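Local coordinates for protein enoyl-CoA hydratase/isomerase (Mycobacterium avium, PDB 3P5M) that probably acts on the carbon-carbon double bond of enoyl-CoA thioesters as a hydratase or isomerase of the crotonase family, at residues 36-41 with 82-87; 97-102 with 123-128; 115-120 with 172-177; 133-138 with 222-227; 140-145 with 215-220. All blocks are in the same frame, centred on the assembly; numbering follows the deposited sequence.

Overall arrangement
The five contacts run through one crotonase-type subunit of a six-chain assembly. Contacts 2 and 3 share the main sheet, where strands 95-99 and 116-119 are neighbours; their centres lie about 10 Å apart. Contacts 4 and 5 both use helix 217-231, with centres about 11 Å apart, are joined by the bond between Glu224 and Ser141, and both meet the fourth subunit. Contact 1 pairs two helices outside the sheet and touches contacts 4 and 5 through Val85. Contacts 3 and 4 stand farthest apart, about 24 Å between centres, on opposite sides of the chain's centre. By family resemblance, segments 97-102 and 133-138 probably run near the acyl-CoA pocket.

Contact 1. Residues 36-41 with 82-87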
# COMPACT_ATOMS: atom_id res chain seq x y z
N GLU B 36 -19.94 -17.90 -30.51
CA GLU B 36 -19.78 -17.74 -31.96
C GLU B 36 -20.35 -16.43 -32.45
O GLU B 36 -19.73 -15.75 -33.27
CB GLU B 36 -20.40 -18.91 -32.72
CG GLU B 36 -19.41 -20.00 -33.07
CD GLU B 36 -20.06 -21.20 -33.77
OE1 GLU B 36 -21.03 -21.01 -34.53
OE2 GLU B 36 -19.59 -22.34 -33.56
N GLU B 37 -21.53 -16.08 -31.95
CA GLU B 37 -22.14 -14.79 -32.22
C GLU B 37 -21.23 -13.62 -31.83
O GLU B 37 -20.97 -12.72 -32.63
CB GLU B 37 -23.49 -14.69 -31.48
CG GLU B 37 -24.25 -13.37 -31.73
CD GLU B 37 -24.92 -13.30 -33.09
OE1 GLU B 37 -24.87 -14.28 -33.83
OE2 GLU B 37 -25.51 -12.25 -33.41
N LEU B 38 -20.74 -13.65 -30.59
CA LEU B 38 -19.85 -12.64 -30.07
C LEU B 38 -18.65 -12.44 -31.00
O LEU B 38 -18.26 -11.31 -31.33
CB LEU B 38 -19.41 -13.08 -28.67
CG LEU B 38 -18.49 -12.22 -27.80
CD1 LEU B 38 -18.97 -10.79 -27.74
CD2 LEU B 38 -18.41 -12.80 -26.38
N SER B 39 -18.05 -13.55 -31.40
CA SER B 39 -16.79 -13.57 -32.14
C SER B 39 -16.86 -12.86 -33.52
O SER B 39 -15.88 -12.20 -33.93
CB SER B 39 -16.30 -15.02 -32.29
OG SER B 39 -15.15 -15.09 -33.12
N VAL B 40 -18.00 -12.97 -34.22
CA VAL B 40 -18.11 -12.37 -35.55
C VAL B 40 -18.31 -10.86 -35.43
O VAL B 40 -17.73 -10.10 -36.22
CB VAL B 40 -19.22 -13.00 -36.45
CG1 VAL B 40 -18.89 -14.46 -36.80
CG2 VAL B 40 -20.63 -12.84 -35.82
N HIS B 41 -19.11 -10.46 -34.45
CA HIS B 41 -19.29 -9.05 -34.14
C HIS B 41 -17.98 -8.39 -33.78
O HIS B 41 -17.80 -7.21 -34.06
CB HIS B 41 -20.33 -8.85 -33.05
CG HIS B 41 -21.73 -9.05 -33.54
ND1 HIS B 41 -22.27 -8.30 -34.56
CD2 HIS B 41 -22.70 -9.92 -33.15
CE1 HIS B 41 -23.51 -8.70 -34.79
NE2 HIS B 41 -23.79 -9.67 -33.95
N ASN B 82 -12.04 -19.97 -27.09
CA ASN B 82 -10.69 -19.67 -27.57
C ASN B 82 -10.67 -18.64 -28.69
O ASN B 82 -9.86 -17.69 -28.67
CB ASN B 82 -9.95 -20.96 -27.95
CG ASN B 82 -9.50 -21.77 -26.72
OD1 ASN B 82 -9.41 -21.21 -25.61
ND2 ASN B 82 -9.19 -23.05 -26.91
N ARG B 83 -11.58 -18.80 -29.66
CA ARG B 83 -11.59 -17.88 -30.80
C ARG B 83 -12.07 -16.48 -30.42
O ARG B 83 -11.64 -15.52 -31.03
CB ARG B 83 -12.40 -18.46 -31.98
CG ARG B 83 -11.56 -19.46 -32.86
CD ARG B 83 -12.37 -20.70 -33.30
NE ARG B 83 -13.80 -20.37 -33.31
CZ ARG B 83 -14.79 -21.25 -33.50
NH1 ARG B 83 -14.49 -22.53 -33.71
NH2 ARG B 83 -16.06 -20.83 -33.46
N VAL B 84 -12.95 -16.37 -29.41
CA VAL B 84 -13.38 -15.04 -28.93
C VAL B 84 -12.16 -14.28 -28.42
O VAL B 84 -11.91 -13.14 -28.80
CB VAL B 84 -14.47 -15.13 -27.83
CG1 VAL B 84 -14.69 -13.79 -27.14
CG2 VAL B 84 -15.81 -15.65 -28.43
N VAL B 85 -11.37 -14.95 -27.59
CA VAL B 85 -10.19 -14.32 -26.99
C VAL B 85 -9.17 -13.93 -28.07
O VAL B 85 -8.62 -12.83 -28.04
CB VAL B 85 -9.56 -15.23 -25.90
CG1 VAL B 85 -8.16 -14.69 -25.51
CG2 VAL B 85 -10.52 -15.37 -24.70
N ARG B 86 -8.92 -14.82 -29.01
CA ARG B 86 -8.01 -14.51 -30.10
C ARG B 86 -8.49 -13.33 -30.95
O ARG B 86 -7.69 -12.46 -31.24
CB ARG B 86 -7.68 -15.74 -30.96
CG ARG B 86 -6.76 -15.40 -32.17
CD ARG B 86 -5.36 -14.78 -31.81
NE ARG B 86 -4.41 -15.79 -31.34
CZ ARG B 86 -3.11 -15.57 -31.09
NH1 ARG B 86 -2.55 -14.37 -31.31
NH2 ARG B 86 -2.35 -16.57 -30.63
N ALA B 87 -9.77 -13.30 -31.30
CA ALA B 87 -10.36 -12.17 -32.04
C ALA B 87 -10.23 -10.80 -31.35
O ALA B 87 -9.94 -9.78 -32.00
CB ALA B 87 -11.82 -12.48 -32.35
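Val84 reaches across to helix 36-41 with both methyls, each meeting a different residue. Val84 CG1, anti to the backbone N (chi1 168°), lies 3.9 Å from Leu38 CD2, and the two side chains cross at about a right angle. Val84 CG2 packs on the other neighbour, 3.9 Å from Ser39 CB. Ser39 sits where the backbones come closest, its CA 4.9 Å from Val84 CA, and its small side chain fits between the helices, with Ser39 OG 4.3 Å from Ala87 CB. The axes run nearly parallel, 8.9 Å apart. Nearer the solvent, Arg83 and Glu36 lie side by side and point the same way. Arg83 bends at chi2 and chi3, which swings its guanidinium toward helix 36-41, while Glu36 stays extended beyond CG. The edge of the Arg83 guanidinium is met in plane by Glu36 CG, 3.5 Å from Arg83 NH2. The charged pair itself is a long salt bridge, Glu36 OE2 to Arg83 NH2 at 3.8 Å, with the two planes 37° apart. On the inner side, Leu38 also packs on Ile8 and Ile19 of strands 8-13 and 16-21, and Val84 on Phe106 and Leu110 of helix 106-113. The chemistry is therefore layered: aliphatic packing joins the helices in the interior, and a loose charge pair at the surface probably adds modest electrostatic attraction without a fixed hydrogen-bond geometry.

Contact 2. Residues 97-102 with 123-128; sequences AGVHGA and SYFQLA
Ala102 lies over one face of the Tyr124 ring: its CA is 4.0 Å from the ring centroid, 20° off the normal and offset toward the rim, a CH-pi contact. The methyl comes down near the phenol end, where Ala102 CB lies 3.3 Å from Tyr124 OH and 3.5 Å from Tyr124 CZ. Tyr124 holds CG between its backbone N and carbonyl carbon (chi1 63°), which folds the ring back over the paired strand. The backbones meet through one fairly straight bond, Tyr124 N to Gly101 O at 3.2 Å, in which the donor stands well above the carbonyl plane. Ser123 CB sits 3.3 Å from the same Gly101 O, whereas Ser123 OG bonds to Ala120 O. Here the chain leaves the main crotonase sheet: strand 95-99 ends, His100 and Gly101 turn, and Ala102 starts the short strand 102-104, parallel to 124-126 in the small second sheet. In crotonase relatives the helix that follows this turn starts beside the active site, and helix 106-113 probably does so here. Val99 and Phe125 approach from opposite directions, Val99 CG1 ending 4.1 Å from Phe125 CZ. The Phe125 side chain also packs on Ala168 of helix 165-171. Tyr124 also packs on Ala180 of the second subunit, and His100 NE2 bonds to Gly60 O.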
# COMPACT_ATOMS: atom_id res chain seq x y z
N ALA B 97 -13.31 -3.57 -21.85
CA ALA B 97 -14.27 -4.25 -21.00
C ALA B 97 -14.72 -3.32 -19.85
O ALA B 97 -13.92 -2.85 -19.08
CB ALA B 97 -13.66 -5.57 -20.45
N GLY B 98 -16.02 -3.02 -19.77
CA GLY B 98 -16.54 -2.36 -18.59
C GLY B 98 -17.10 -3.48 -17.75
O GLY B 98 -18.08 -4.10 -18.11
N VAL B 99 -16.44 -3.79 -16.65
CA VAL B 99 -16.81 -4.96 -15.84
C VAL B 99 -17.50 -4.53 -14.53
O VAL B 99 -16.88 -3.91 -13.64
CB VAL B 99 -15.59 -5.82 -15.49
CG1 VAL B 99 -16.00 -7.03 -14.64
CG2 VAL B 99 -14.88 -6.31 -16.75
N HIS B 100 -18.77 -4.88 -14.39
CA HIS B 100 -19.45 -4.70 -13.11
C HIS B 100 -19.79 -6.12 -12.64
O HIS B 100 -19.88 -7.05 -13.44
CB HIS B 100 -20.70 -3.82 -13.28
CG HIS B 100 -21.87 -4.57 -13.83
ND1 HIS B 100 -21.87 -5.13 -15.09
CD2 HIS B 100 -23.06 -4.92 -13.25
CE1 HIS B 100 -23.01 -5.78 -15.28
NE2 HIS B 100 -23.74 -5.67 -14.18
N GLY B 101 -19.96 -6.32 -11.34
CA GLY B 101 -20.29 -7.65 -10.85
C GLY B 101 -19.31 -8.76 -11.22
O GLY B 101 -18.10 -8.50 -11.46
N ALA B 102 -19.84 -9.98 -11.31
CA ALA B 102 -19.01 -11.18 -11.49
C ALA B 102 -18.42 -11.29 -12.89
O ALA B 102 -19.13 -11.13 -13.89
CB ALA B 102 -19.84 -12.45 -11.13
N SER B 123 -17.03 -5.11 -8.39
CA SER B 123 -16.76 -6.18 -9.39
C SER B 123 -15.67 -7.13 -8.88
O SER B 123 -15.00 -6.80 -7.90
CB SER B 123 -16.49 -5.64 -10.79
OG SER B 123 -15.25 -4.95 -10.89
N TYR B 124 -15.61 -8.34 -9.43
CA TYR B 124 -14.55 -9.30 -9.07
C TYR B 124 -14.25 -10.30 -10.19
O TYR B 124 -15.06 -10.51 -11.11
CB TYR B 124 -14.90 -10.06 -7.78
CG TYR B 124 -16.12 -10.92 -7.87
CD1 TYR B 124 -16.02 -12.28 -8.20
CD2 TYR B 124 -17.39 -10.39 -7.61
CE1 TYR B 124 -17.14 -13.09 -8.25
CE2 TYR B 124 -18.54 -11.21 -7.66
CZ TYR B 124 -18.39 -12.54 -7.97
OH TYR B 124 -19.48 -13.35 -8.02
N PHE B 125 -13.09 -10.94 -10.05
CA PHE B 125 -12.49 -11.80 -11.07
C PHE B 125 -12.18 -13.10 -10.38
O PHE B 125 -11.60 -13.12 -9.28
CB PHE B 125 -11.24 -11.11 -11.62
CG PHE B 125 -11.52 -9.76 -12.23
CD1 PHE B 125 -11.74 -9.62 -13.61
CD2 PHE B 125 -11.63 -8.65 -11.43
CE1 PHE B 125 -12.04 -8.38 -14.17
CE2 PHE B 125 -11.93 -7.41 -11.96
CZ PHE B 125 -12.13 -7.27 -13.34
N GLN B 126 -12.59 -14.21 -10.98
CA GLN B 126 -12.51 -15.46 -10.27
C GLN B 126 -12.45 -16.64 -11.24
O GLN B 126 -13.25 -16.73 -12.16
CB GLN B 126 -13.74 -15.63 -9.37
CG GLN B 126 -13.71 -16.90 -8.50
CD GLN B 126 -15.08 -17.21 -7.84
OE1 GLN B 126 -16.11 -16.76 -8.32
NE2 GLN B 126 -15.07 -17.97 -6.75
N LEU B 127 -11.50 -17.53 -11.00
CA LEU B 127 -11.40 -18.79 -11.75
C LEU B 127 -12.12 -19.86 -10.92
O LEU B 127 -11.49 -20.64 -10.18
CB LEU B 127 -9.94 -19.15 -12.02
CG LEU B 127 -9.10 -18.13 -12.79
CD1 LEU B 127 -7.64 -18.62 -13.00
CD2 LEU B 127 -9.74 -17.78 -14.14
N ALA B 128 -13.44 -19.86 -10.98
CA ALA B 128 -14.21 -20.80 -10.16
C ALA B 128 -14.23 -22.21 -10.74
O ALA B 128 -14.87 -23.08 -10.18
CB ALA B 128 -15.63 -20.30 -9.91

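Contact 3. Residues 115-120 with 172-177; sequences DLVVAA and GMISHI
Strand 116-119 and the end of segment 172-177 run parallel, Val118 paired with His176 and Ala119 with Ile177. Two backbone bonds join them: His176 N meets Val117 O at 2.9 Å, nearly along the C=O axis, and Ala119 N reaches His176 O at 3.2 Å. One step earlier a side chain takes over the backbone's role, with Ser175 OG accepting Val117 N at 2.9 Å. The serine torsion, OG between its backbone N and carbonyl carbon (chi1 64°), turns the hydroxyl toward the strand. The same Ser175 OG lies in the ring plane of His176, at its edge, and shares a hydrogen bond of 2.9 Å with His176 ND1; this restrains the rotation of the imidazole, and the hydroxyl serves both groups. Val118 CG2 packs 3.9 Å from His176 CB. On the other face of the strand Ile174 spreads its two branches: Ile174 CG2 lies 3.6 Å from Val117 CG1, the side chains crossing at about a right angle, and Ile174 CD1 presses on Ala119 CB at 3.5 Å, tighter than ordinary carbon contact. Arg155 of the third subunit bonds to Ser175 O, so an intersubunit surface lies directly beside this pairing. Gly172 closes helix 165-171 with a Schellman motif. From there the chain enters 176-177, an outermost strand, within this chain, of the main crotonase-fold sheet, joined in parallel to 116-119.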
# COMPACT_ATOMS: atom_id res chain seq x y z
N ASP B 115 -8.02 -4.85 -24.24
CA ASP B 115 -6.91 -3.91 -24.06
C ASP B 115 -6.95 -3.08 -22.79
O ASP B 115 -5.93 -2.81 -22.21
CB ASP B 115 -6.83 -3.01 -25.28
CG ASP B 115 -6.76 -3.83 -26.53
OD1 ASP B 115 -5.74 -4.53 -26.66
OD2 ASP B 115 -7.71 -3.80 -27.32
N LEU B 116 -8.14 -2.67 -22.37
CA LEU B 116 -8.31 -1.92 -21.14
C LEU B 116 -9.50 -2.53 -20.47
O LEU B 116 -10.41 -2.99 -21.16
CB LEU B 116 -8.58 -0.45 -21.46
CG LEU B 116 -7.52 0.30 -22.28
CD1 LEU B 116 -8.05 1.65 -22.70
CD2 LEU B 116 -6.18 0.44 -21.50
N VAL B 117 -9.50 -2.58 -19.14
CA VAL B 117 -10.65 -3.07 -18.36
C VAL B 117 -10.97 -1.99 -17.34
O VAL B 117 -10.07 -1.54 -16.62
CB VAL B 117 -10.33 -4.39 -17.61
CG1 VAL B 117 -11.49 -4.79 -16.64
CG2 VAL B 117 -10.02 -5.53 -18.64
N VAL B 118 -12.23 -1.57 -17.30
CA VAL B 118 -12.71 -0.57 -16.34
C VAL B 118 -13.65 -1.30 -15.38
O VAL B 118 -14.75 -1.75 -15.77
CB VAL B 118 -13.42 0.64 -17.04
CG1 VAL B 118 -13.85 1.67 -16.00
CG2 VAL B 118 -12.52 1.32 -18.12
N ALA B 119 -13.20 -1.47 -14.16
CA ALA B 119 -13.88 -2.34 -13.21
C ALA B 119 -14.66 -1.50 -12.20
O ALA B 119 -14.13 -0.54 -11.64
CB ALA B 119 -12.86 -3.26 -12.49
N ALA B 120 -15.93 -1.88 -12.00
CA ALA B 120 -16.79 -1.29 -10.97
C ALA B 120 -16.29 -1.74 -9.61
O ALA B 120 -15.73 -2.87 -9.51
CB ALA B 120 -18.25 -1.73 -11.20
N GLY B 172 -2.11 -5.38 -11.01
CA GLY B 172 -1.86 -5.11 -12.46
C GLY B 172 -2.62 -6.04 -13.39
O GLY B 172 -2.26 -6.17 -14.60
N MET B 173 -3.70 -6.66 -12.86
CA MET B 173 -4.56 -7.52 -13.67
C MET B 173 -5.36 -6.72 -14.67
O MET B 173 -5.61 -7.16 -15.78
CB MET B 173 -5.57 -8.29 -12.78
CG MET B 173 -6.29 -9.46 -13.48
SD MET B 173 -7.74 -10.14 -12.58
CE MET B 173 -6.81 -10.90 -11.23
N ILE B 174 -5.80 -5.54 -14.25
CA ILE B 174 -6.71 -4.71 -15.01
C ILE B 174 -6.14 -3.30 -15.11
O ILE B 174 -5.44 -2.85 -14.20
CB ILE B 174 -8.15 -4.72 -14.37
CG1 ILE B 174 -8.10 -4.36 -12.88
CG2 ILE B 174 -8.79 -6.12 -14.58
CD1 ILE B 174 -9.50 -4.04 -12.25
N SER B 175 -6.46 -2.60 -16.20
CA SER B 175 -5.90 -1.27 -16.41
C SER B 175 -6.55 -0.16 -15.56
O SER B 175 -5.86 0.76 -15.16
CB SER B 175 -6.00 -0.91 -17.88
OG SER B 175 -7.36 -0.83 -18.25
N HIS B 176 -7.84 -0.28 -15.25
CA HIS B 176 -8.62 0.79 -14.58
C HIS B 176 -9.47 0.33 -13.43
O HIS B 176 -10.17 -0.71 -13.51
CB HIS B 176 -9.53 1.51 -15.57
CG HIS B 176 -8.79 2.37 -16.55
ND1 HIS B 176 -8.10 1.85 -17.62
CD2 HIS B 176 -8.59 3.71 -16.59
CE1 HIS B 176 -7.54 2.83 -18.30
NE2 HIS B 176 -7.81 3.97 -17.69
N ILE B 177 -9.41 1.13 -12.37
CA ILE B 177 -10.30 0.95 -11.26
C ILE B 177 -11.20 2.19 -11.10
O ILE B 177 -10.78 3.33 -11.36
CB ILE B 177 -9.48 0.62 -9.96
CG1 ILE B 177 -10.40 0.21 -8.81
CG2 ILE B 177 -8.65 1.82 -9.48
CD1 ILE B 177 -10.95 -1.17 -8.87

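Contact 4. Residues 133-138 with 222-227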
# COMPACT_ATOMS: atom_id res chain seq x y z
N GLY B 133 -14.37 -29.10 -10.51
CA GLY B 133 -13.36 -30.05 -10.97
C GLY B 133 -12.86 -29.83 -12.39
O GLY B 133 -12.29 -30.74 -13.00
N LEU B 134 -13.07 -28.61 -12.89
CA LEU B 134 -12.61 -28.22 -14.22
C LEU B 134 -11.46 -27.22 -14.10
O LEU B 134 -11.18 -26.73 -13.02
CB LEU B 134 -13.76 -27.62 -15.03
CG LEU B 134 -14.95 -28.54 -15.31
CD1 LEU B 134 -15.95 -27.85 -16.26
CD2 LEU B 134 -14.49 -29.89 -15.91
N MET B 135 -10.81 -26.92 -15.22
CA MET B 135 -9.59 -26.11 -15.25
C MET B 135 -9.88 -24.81 -16.00
O MET B 135 -10.96 -24.69 -16.63
CB MET B 135 -8.48 -26.89 -15.97
CG MET B 135 -8.67 -26.88 -17.49
SD MET B 135 -7.39 -27.76 -18.37
CE MET B 135 -5.99 -26.71 -18.08
N PRO B 136 -8.95 -23.82 -15.94
CA PRO B 136 -9.18 -22.53 -16.60
C PRO B 136 -9.30 -22.74 -18.11
O PRO B 136 -8.76 -23.72 -18.63
CB PRO B 136 -7.94 -21.72 -16.24
CG PRO B 136 -7.55 -22.27 -14.87
CD PRO B 136 -7.81 -23.75 -15.00
N ASP B 137 -10.04 -21.86 -18.79
CA ASP B 137 -10.19 -21.91 -20.26
C ASP B 137 -10.08 -20.52 -20.91
O ASP B 137 -9.80 -19.51 -20.23
CB ASP B 137 -11.53 -22.54 -20.64
CG ASP B 137 -12.71 -21.74 -20.15
OD1 ASP B 137 -12.54 -20.55 -19.74
OD2 ASP B 137 -13.82 -22.28 -20.17
N GLY B 138 -10.32 -20.46 -22.23
CA GLY B 138 -10.23 -19.21 -22.97
C GLY B 138 -8.80 -18.84 -23.26
O GLY B 138 -8.55 -17.94 -24.06
N ALA B 222 -4.76 -24.81 -26.70
CA ALA B 222 -4.83 -26.22 -27.07
C ALA B 222 -4.66 -27.19 -25.89
O ALA B 222 -5.28 -28.25 -25.84
CB ALA B 222 -3.82 -26.52 -28.14
N ILE B 223 -3.78 -26.85 -24.95
CA ILE B 223 -3.64 -27.63 -23.75
C ILE B 223 -4.90 -27.55 -22.89
O ILE B 223 -5.33 -28.57 -22.38
CB ILE B 223 -2.40 -27.25 -22.98
CG1 ILE B 223 -1.17 -27.73 -23.79
CG2 ILE B 223 -2.44 -27.87 -21.57
CD1 ILE B 223 0.14 -27.02 -23.41
N GLU B 224 -5.48 -26.35 -22.74
CA GLU B 224 -6.69 -26.18 -21.93
C GLU B 224 -7.87 -26.94 -22.53
O GLU B 224 -8.65 -27.52 -21.81
CB GLU B 224 -7.09 -24.69 -21.78
CG GLU B 224 -6.10 -23.83 -20.93
CD GLU B 224 -6.51 -22.34 -20.84
OE1 GLU B 224 -7.43 -21.92 -21.58
OE2 GLU B 224 -5.88 -21.60 -20.04
N ALA B 225 -7.99 -26.89 -23.87
CA ALA B 225 -9.05 -27.61 -24.59
C ALA B 225 -8.89 -29.12 -24.43
O ALA B 225 -9.87 -29.82 -24.19
CB ALA B 225 -9.05 -27.21 -26.07
N GLU B 226 -7.67 -29.64 -24.54
CA GLU B 226 -7.46 -31.09 -24.28
C GLU B 226 -7.76 -31.48 -22.82
O GLU B 226 -8.36 -32.53 -22.55
CB GLU B 226 -6.03 -31.54 -24.62
CG GLU B 226 -5.86 -33.01 -24.48
CD GLU B 226 -4.47 -33.50 -24.82
OE1 GLU B 226 -3.74 -32.79 -25.54
OE2 GLU B 226 -4.12 -34.60 -24.36
N GLY B 227 -7.27 -30.64 -21.89
CA GLY B 227 -7.51 -30.85 -20.48
C GLY B 227 -8.98 -30.84 -20.10
O GLY B 227 -9.44 -31.72 -19.37
O HOH W 1 -10.08 -25.74 -20.39
O HOH W 2 -9.25 -22.92 -23.59
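Segment 133-138 belongs to the Gly-Leu-Met-Pro-Asp-Gly loop that precedes helix 140-143, and its Met135, Pro136 and Asp137 meet Glu224 of helix 217-231. The glutamate runs extended beyond CG, with CG anti to its carbonyl carbon, and passes along the loop backbone. Glu224 CD lies 3.4 Å from Pro136 O, and Glu224 OE1 ends 3.1 Å from Asp137 CA. Two waters complete the link. One donates to both Pro136 O and Glu224 O, the latter at 2.7 Å; the other donates to Glu224 OE1 at 2.9 Å and takes a weak bond from Gly138 N. Beyond the loop, Glu224 OE1 also accepts Gly139 N and OE2 is bonded by Ser141. The carboxylate thus lies at the start of helix 140-143, gripped by a backbone N-H, a hydroxyl and a water. Loops with a Gly-Leu-x-Pro start recur in crotonase relatives, where they run near the active site, and this one, backed by helix 217-231, probably does the same. Met135 forms the apolar half of the contact. With CG between its backbone N and carbonyl carbon (chi1 77°) and a bend at chi3, the chain crosses to the helix, where Met135 SD is 3.7 Å from both Glu224 O and Gly227 CA. Gly227 has no side chain to stand in the way of the sulfur. Met135 CE turns along the glutamate, 3.9 Å from Glu224 CA. Thr205 of the fourth subunit packs against both Met135 and Pro136.

Contact 5. Residues 140-145 with 215-220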
# COMPACT_ATOMS: atom_id res chain seq x y z
N ALA B 140 -6.99 -18.25 -20.43
CA ALA B 140 -6.66 -17.64 -19.12
C ALA B 140 -5.24 -18.02 -18.60
O ALA B 140 -4.54 -17.18 -18.00
CB ALA B 140 -7.72 -18.01 -18.05
N SER B 141 -4.81 -19.26 -18.85
CA SER B 141 -3.53 -19.71 -18.25
C SER B 141 -2.34 -18.97 -18.86
O SER B 141 -1.32 -18.82 -18.21
CB SER B 141 -3.32 -21.23 -18.39
OG SER B 141 -4.47 -21.94 -17.96
N ALA B 142 -2.48 -18.53 -20.10
CA ALA B 142 -1.44 -17.71 -20.75
C ALA B 142 -1.64 -16.24 -20.49
O ALA B 142 -0.65 -15.52 -20.38
CB ALA B 142 -1.42 -17.96 -22.27
N LEU B 143 -2.89 -15.78 -20.38
CA LEU B 143 -3.14 -14.34 -20.15
C LEU B 143 -2.72 -13.89 -18.76
O LEU B 143 -1.95 -12.95 -18.62
CB LEU B 143 -4.63 -13.97 -20.34
CG LEU B 143 -5.28 -14.16 -21.72
CD1 LEU B 143 -6.79 -14.00 -21.63
CD2 LEU B 143 -4.71 -13.13 -22.66
N LEU B 144 -3.22 -14.56 -17.75
CA LEU B 144 -2.95 -14.18 -16.36
C LEU B 144 -1.46 -14.01 -15.92
O LEU B 144 -1.11 -13.01 -15.28
CB LEU B 144 -3.78 -15.07 -15.41
CG LEU B 144 -5.27 -14.69 -15.23
CD1 LEU B 144 -6.13 -15.83 -14.66
CD2 LEU B 144 -5.34 -13.53 -14.26
N PRO B 145 -0.57 -14.95 -16.27
CA PRO B 145 0.81 -14.74 -15.78
C PRO B 145 1.50 -13.46 -16.28
O PRO B 145 2.34 -12.89 -15.57
CB PRO B 145 1.56 -15.98 -16.29
CG PRO B 145 0.52 -17.05 -16.41
CD PRO B 145 -0.72 -16.29 -16.91
N ALA B 215 2.90 -15.07 -27.27
CA ALA B 215 3.53 -16.14 -28.04
C ALA B 215 2.96 -17.52 -27.65
O ALA B 215 2.83 -18.39 -28.50
CB ALA B 215 5.05 -16.11 -27.92
N GLU B 216 2.59 -17.71 -26.38
CA GLU B 216 2.08 -19.01 -25.96
C GLU B 216 0.56 -19.11 -25.95
O GLU B 216 0.03 -20.14 -25.53
CB GLU B 216 2.66 -19.41 -24.57
CG GLU B 216 4.19 -19.24 -24.45
CD GLU B 216 4.91 -20.03 -25.52
OE1 GLU B 216 4.41 -21.10 -25.88
OE2 GLU B 216 5.95 -19.57 -26.01
N LEU B 217 -0.17 -18.06 -26.38
CA LEU B 217 -1.63 -18.12 -26.31
C LEU B 217 -2.18 -19.37 -27.00
O LEU B 217 -2.92 -20.13 -26.41
CB LEU B 217 -2.33 -16.86 -26.87
CG LEU B 217 -3.86 -16.77 -26.73
CD1 LEU B 217 -4.35 -16.93 -25.27
CD2 LEU B 217 -4.40 -15.41 -27.31
N GLU B 218 -1.81 -19.59 -28.26
CA GLU B 218 -2.34 -20.75 -28.99
C GLU B 218 -1.97 -22.10 -28.35
O GLU B 218 -2.88 -22.90 -28.06
CB GLU B 218 -1.97 -20.69 -30.49
CG GLU B 218 -2.94 -21.39 -31.43
CD GLU B 218 -2.46 -21.39 -32.87
OE1 GLU B 218 -1.31 -21.77 -33.14
OE2 GLU B 218 -3.25 -21.02 -33.75
N PRO B 219 -0.66 -22.40 -28.15
CA PRO B 219 -0.35 -23.70 -27.53
C PRO B 219 -1.06 -23.90 -26.16
O PRO B 219 -1.48 -25.02 -25.82
CB PRO B 219 1.17 -23.68 -27.30
CG PRO B 219 1.70 -22.46 -27.91
CD PRO B 219 0.56 -21.66 -28.52
N VAL B 220 -1.18 -22.82 -25.38
CA VAL B 220 -1.82 -22.94 -24.07
C VAL B 220 -3.32 -23.21 -24.22
O VAL B 220 -3.87 -24.02 -23.49
CB VAL B 220 -1.57 -21.71 -23.16
CG1 VAL B 220 -2.48 -21.75 -21.93
CG2 VAL B 220 -0.12 -21.65 -22.73
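Ser141 OG makes a hydrogen bond to Glu224 OE2, one turn beyond Val220. On the same serine, Ser141 CB rests 3.7 Å from Val220 CG1. OG is anti to the serine carbonyl carbon (chi1 -50°), which directs the hydroxyl along helix 217-231 to the carboxylate while the methylene faces the valine. Val220 in turn spans two residues of helix 140-143. Val220 CG1, anti to the backbone N (chi1 169°), rests over Ser141 CB and the Ser141-Ala142 peptide, 3.7 Å from Ala142 N. The CB and CG2 of the valine instead face the alanine methyl, with Val220 CB 3.9 Å from Ala142 CB. That methyl is the centre of the packing. Ala142 CB points at the first turn of helix 217-231, 4.0 Å from Leu217 CA and 4.2 Å from Glu216 O, while Leu217 CD1 comes in beside it at 4.3 Å. Glu216 O itself accepts Val220 N at 2.9 Å, so the carbonyl beside the methyl is engaged by its own helix. The small side chain of Ala142 lets the two backbones come near, Ala142 CA and Leu217 CA being the closest pair. Ala208 and Ala212 of the fourth subunit pack on Ser141 and Val220, which places the joint at an intersubunit surface. Within the chain, segment 140-145 is wedged among several helices: Ala140 touches Ser109 of helix 106-113, and Leu144 packs on Thr153 and Met156 of helix 150-159. Helix 217-231 in turn rests on Arg86 and Thr89 of helix 74-90 through Leu217.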